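Side-chain contacts in cobalamin biosynthesis protein CobN (Mycobacterium tuberculosis, PDB 7C6O), which is the large, catalytic subunit of cobaltochelatase, the enzyme that probably inserts cobalt into the corrin ring on the aerobic route to cobalamin: residues G735-L740 with A751-T756; L716-L721 with A758-L763. All blocks are in the same frame, centred on the assembly; numbering follows the deposited sequence.

Contact 1: residues G735-L740 with A751-T756; sequences GLRQAL and ATVDQT
Val753 lays its CG1 methyl over one face of the Arg737 guanidinium, with 4.0 Å from that methyl to Arg737 NH1, while NE and NH1 of the same flat group are taken up by acids. Glu744 forms a salt bridge with NE, and Glu757 and Asp694 both form one with NH1, so an aliphatic face and charged partners together should hold the group's rotation. This is a helix packed against a helical turn: residues 736-739 make one weakly bonded turn, and it sits beside the early part of helix 750-769 in the helical region of the CobN/magnesium chelatase family fold. With several carboxylates round it, the buried arginine very likely keeps its positive charge. Its chain bends at chi3 (-52°), which turns the head group toward Val753 after the first carbons have passed Thr756.

At the stems of the side chains the contact is mainly apolar. Thr756 CG2 rests against the stems of two residues, 3.8 Å from Arg737 CB and 3.7 Å from Leu740 CB. Thr756 can offer its methyl because CG2 lies anti to the backbone N and the hydroxyl is turned back to its own helix. Beyond CB, Leu740 runs along the helix, where its branch also touches Lys759 and Ala760. Val753 also touches Cys690 and Asp694 of helix 675-694, the helix that supplies one of the carboxylates.

No hydrogen bond crosses between 735-740 and 751-756, but each segment has a side-chain bond of its own. Gly735 N donates to Gln738 OE1 at 3.1 Å, which ties down the start of the turn. Thr752 O accepts twice, from Thr756 N and, on the opposite face of its carbonyl plane, from Thr756 OG1 at 2.8 Å.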
# COMPACT_ATOMS: atom_id res chain seq x y z
N GLY A 735 -1.58 3.98 27.94
CA GLY A 735 -1.56 2.53 28.04
C GLY A 735 -2.09 2.07 29.39
O GLY A 735 -1.99 2.77 30.39
N LEU A 736 -2.66 0.87 29.40
CA LEU A 736 -3.24 0.34 30.63
C LEU A 736 -2.19 0.19 31.72
O LEU A 736 -2.41 0.57 32.87
CB LEU A 736 -3.93 -1.00 30.36
CG LEU A 736 -5.24 -1.31 31.09
CD1 LEU A 736 -5.36 -2.81 31.28
CD2 LEU A 736 -5.38 -0.58 32.42
N ARG A 737 -1.03 -0.37 31.37
CA ARG A 737 0.03 -0.55 32.36
C ARG A 737 0.71 0.78 32.69
O ARG A 737 1.25 0.94 33.79
CB ARG A 737 1.04 -1.58 31.87
CG ARG A 737 0.39 -2.90 31.47
CD ARG A 737 1.41 -4.03 31.28
NE ARG A 737 2.50 -3.66 30.38
CZ ARG A 737 3.35 -4.53 29.85
NH1 ARG A 737 3.23 -5.83 30.11
NH2 ARG A 737 4.31 -4.11 29.05
N GLN A 738 0.68 1.74 31.76
CA GLN A 738 1.13 3.09 32.08
C GLN A 738 0.24 3.71 33.15
O GLN A 738 0.74 4.26 34.14
CB GLN A 738 1.12 3.96 30.82
CG GLN A 738 2.37 3.83 29.96
CD GLN A 738 2.30 4.71 28.72
OE1 GLN A 738 1.22 5.14 28.31
NE2 GLN A 738 3.45 4.98 28.12
N ALA A 739 -1.08 3.64 32.96
CA ALA A 739 -2.01 4.14 33.96
C ALA A 739 -1.88 3.40 35.29
O ALA A 739 -2.30 3.93 36.32
CB ALA A 739 -3.44 4.04 33.45
N LEU A 740 -1.30 2.20 35.27
CA LEU A 740 -1.08 1.44 36.49
C LEU A 740 0.32 1.63 37.07
O LEU A 740 0.64 1.01 38.09
CB LEU A 740 -1.32 -0.05 36.23
CG LEU A 740 -2.78 -0.48 36.01
CD1 LEU A 740 -2.87 -1.98 35.78
CD2 LEU A 740 -3.64 -0.05 37.18
N ALA A 751 10.74 -7.23 37.35
CA ALA A 751 9.78 -7.75 38.33
C ALA A 751 8.49 -6.94 38.32
O ALA A 751 7.40 -7.52 38.43
CB ALA A 751 10.40 -7.75 39.72
N THR A 752 8.58 -5.62 38.20
CA THR A 752 7.38 -4.79 38.27
C THR A 752 6.55 -4.88 36.99
O THR A 752 5.34 -4.67 37.03
CB THR A 752 7.74 -3.34 38.57
OG1 THR A 752 8.80 -2.92 37.70
CG2 THR A 752 8.19 -3.20 40.02
N VAL A 753 7.19 -5.19 35.86
CA VAL A 753 6.43 -5.42 34.63
C VAL A 753 5.48 -6.59 34.81
O VAL A 753 4.30 -6.53 34.43
CB VAL A 753 7.38 -5.64 33.44
CG1 VAL A 753 6.60 -6.06 32.20
CG2 VAL A 753 8.18 -4.38 33.15
N ASP A 754 5.97 -7.69 35.41
CA ASP A 754 5.13 -8.86 35.61
C ASP A 754 3.98 -8.57 36.56
O ASP A 754 2.85 -9.03 36.34
CB ASP A 754 5.97 -10.03 36.13
CG ASP A 754 6.90 -10.60 35.08
OD1 ASP A 754 6.55 -10.54 33.88
OD2 ASP A 754 7.98 -11.11 35.44
N GLN A 755 4.24 -7.82 37.62
CA GLN A 755 3.19 -7.51 38.58
C GLN A 755 2.14 -6.58 37.98
O GLN A 755 0.94 -6.76 38.21
CB GLN A 755 3.80 -6.90 39.84
CG GLN A 755 4.86 -7.79 40.48
CD GLN A 755 5.68 -7.07 41.53
OE1 GLN A 755 5.32 -5.99 41.99
NE2 GLN A 755 6.80 -7.67 41.90
N THR A 756 2.57 -5.60 37.18
CA THR A 756 1.62 -4.70 36.55
C THR A 756 0.81 -5.42 35.47
O THR A 756 -0.38 -5.15 35.31
CB THR A 756 2.35 -3.49 35.96
OG1 THR A 756 3.20 -2.92 36.96
CG2 THR A 756 1.35 -2.44 35.51

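Contact 2: residues L716-L721 with A758-L763; sequences LVLAIL and AKAREL
Leu718 alone carries the 716-721 side of this contact, its two methyls meeting Ala760 and Arg761. The arrangement is helix-on-helix packing: helix 710-722 rests on the middle of helix 750-769 in the helical part of the CobN chelatase fold, and the nearest CA atoms, those of Leu718 and Arg761, are 6.9 Å apart.

The van der Waals contacts divide between the leucine's branches. CD2 reaches the small Ala760 side chain, 4.0 Å from its CB, and also rests against the alanine's carbonyl group, 3.8 Å from Ala760 O. CD1 lies against the aliphatic start of Arg761, with 3.7 Å between Leu718 CD1 and Arg761 CG. The two side chains cross at about a right angle, the arginine passing over the leucine's end. Glu757 and Val764, on the same helix 750-769, also touch Leu718.

The charged part of the contact belongs to Arg761. Its CG stands anti to the backbone N (chi1 -173°) and the chain stays extended as far as NE, which takes the guanidinium across to helix 710-722, where NH1 forms a salt bridge with Asp715. That bond lies one turn before Leu718 and joins the two helices beside the apolar patch. The leucine touches the same head group obliquely by van der Waals contact, Leu718 CD1 3.5 Å from Arg761 NH1.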
# COMPACT_ATOMS: atom_id res chain seq x y z
N LEU A 716 -6.27 -10.34 23.44
CA LEU A 716 -6.18 -9.35 22.36
C LEU A 716 -6.48 -7.95 22.88
O LEU A 716 -5.76 -6.99 22.53
CB LEU A 716 -7.14 -9.73 21.23
CG LEU A 716 -7.11 -8.85 19.98
CD1 LEU A 716 -5.69 -8.72 19.45
CD2 LEU A 716 -8.03 -9.42 18.92
N VAL A 717 -7.51 -7.80 23.71
CA VAL A 717 -7.81 -6.49 24.28
C VAL A 717 -6.65 -6.00 25.13
O VAL A 717 -6.26 -4.83 25.06
CB VAL A 717 -9.13 -6.54 25.09
CG1 VAL A 717 -9.29 -5.27 25.91
CG2 VAL A 717 -10.31 -6.73 24.15
N LEU A 718 -6.07 -6.89 25.94
CA LEU A 718 -4.90 -6.52 26.74
C LEU A 718 -3.77 -6.00 25.85
O LEU A 718 -3.13 -5.00 26.18
CB LEU A 718 -4.41 -7.72 27.55
CG LEU A 718 -4.91 -7.89 28.98
CD1 LEU A 718 -4.39 -9.20 29.55
CD2 LEU A 718 -4.46 -6.71 29.84
N ALA A 719 -3.51 -6.67 24.73
CA ALA A 719 -2.45 -6.23 23.83
C ALA A 719 -2.77 -4.87 23.22
O ALA A 719 -1.89 -4.01 23.10
CB ALA A 719 -2.23 -7.26 22.73
N ILE A 720 -4.04 -4.65 22.85
CA ILE A 720 -4.43 -3.37 22.26
C ILE A 720 -4.27 -2.25 23.28
O ILE A 720 -3.77 -1.16 22.95
CB ILE A 720 -5.87 -3.46 21.72
CG1 ILE A 720 -5.92 -4.38 20.49
CG2 ILE A 720 -6.41 -2.07 21.40
CD1 ILE A 720 -7.32 -4.74 20.05
N LEU A 721 -4.67 -2.49 24.52
CA LEU A 721 -4.65 -1.46 25.55
C LEU A 721 -3.25 -1.15 26.07
O LEU A 721 -3.09 -0.16 26.79
CB LEU A 721 -5.54 -1.88 26.73
CG LEU A 721 -7.04 -1.97 26.47
CD1 LEU A 721 -7.77 -2.41 27.73
CD2 LEU A 721 -7.57 -0.64 25.96
N ALA A 758 -0.03 -8.58 35.57
CA ALA A 758 -1.03 -9.35 36.30
C ALA A 758 -2.18 -8.46 36.77
O ALA A 758 -3.34 -8.86 36.72
CB ALA A 758 -0.38 -10.07 37.49
N LYS A 759 -1.86 -7.25 37.24
CA LYS A 759 -2.91 -6.32 37.63
C LYS A 759 -3.76 -5.91 36.44
O LYS A 759 -4.99 -5.85 36.53
CB LYS A 759 -2.30 -5.09 38.30
CG LYS A 759 -1.64 -5.36 39.64
CD LYS A 759 -0.99 -4.10 40.20
CE LYS A 759 -0.43 -4.34 41.59
NZ LYS A 759 0.55 -5.46 41.60
N ALA A 760 -3.12 -5.61 35.31
CA ALA A 760 -3.86 -5.24 34.11
C ALA A 760 -4.75 -6.38 33.63
O ALA A 760 -5.91 -6.16 33.28
CB ALA A 760 -2.89 -4.82 33.00
N ARG A 761 -4.22 -7.60 33.62
CA ARG A 761 -5.03 -8.75 33.22
C ARG A 761 -6.21 -8.94 34.16
O ARG A 761 -7.31 -9.29 33.72
CB ARG A 761 -4.17 -10.01 33.18
CG ARG A 761 -4.90 -11.22 32.62
CD ARG A 761 -3.97 -12.42 32.49
NE ARG A 761 -4.61 -13.49 31.73
CZ ARG A 761 -4.57 -13.57 30.40
NH1 ARG A 761 -3.92 -12.65 29.70
NH2 ARG A 761 -5.17 -14.57 29.78
N GLU A 762 -6.01 -8.69 35.45
CA GLU A 762 -7.10 -8.84 36.41
C GLU A 762 -8.22 -7.84 36.14
O GLU A 762 -9.40 -8.20 36.17
CB GLU A 762 -6.56 -8.67 37.83
CG GLU A 762 -7.48 -9.17 38.93
CD GLU A 762 -6.86 -9.04 40.31
OE1 GLU A 762 -6.22 -8.00 40.58
OE2 GLU A 762 -7.01 -9.98 41.12
N LEU A 763 -7.86 -6.59 35.85
CA LEU A 763 -8.87 -5.56 35.58
C LEU A 763 -9.66 -5.87 34.31
O LEU A 763 -10.89 -5.78 34.31
CB LEU A 763 -8.20 -4.19 35.48
CG LEU A 763 -7.74 -3.53 36.78
CD1 LEU A 763 -6.94 -2.27 36.48
CD2 LEU A 763 -8.94 -3.20 37.66

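From the N terminus, helix 710-722 comes first, then the short turn 736-739, then helix 750-769, which serves both contacts. Contact 1 closes a short loop of ten residues between 740 and 751; contact 2 closes a wider one, from 721 to 758, and the first lies wholly within it. Their centres are 10 Å apart. The turn bridges the two: Leu736 N is probably hydrogen-bonded to Leu721 O, at 2.8 Å, and Leu736 CD1 packs 3.6 Å from Ala760 CB. Leu740 also reaches Leu763. Helix 710-722, the turn and helix 750-769 therefore form one three-part helical cluster, with helix 784-801 touching both Leu721 and Leu736.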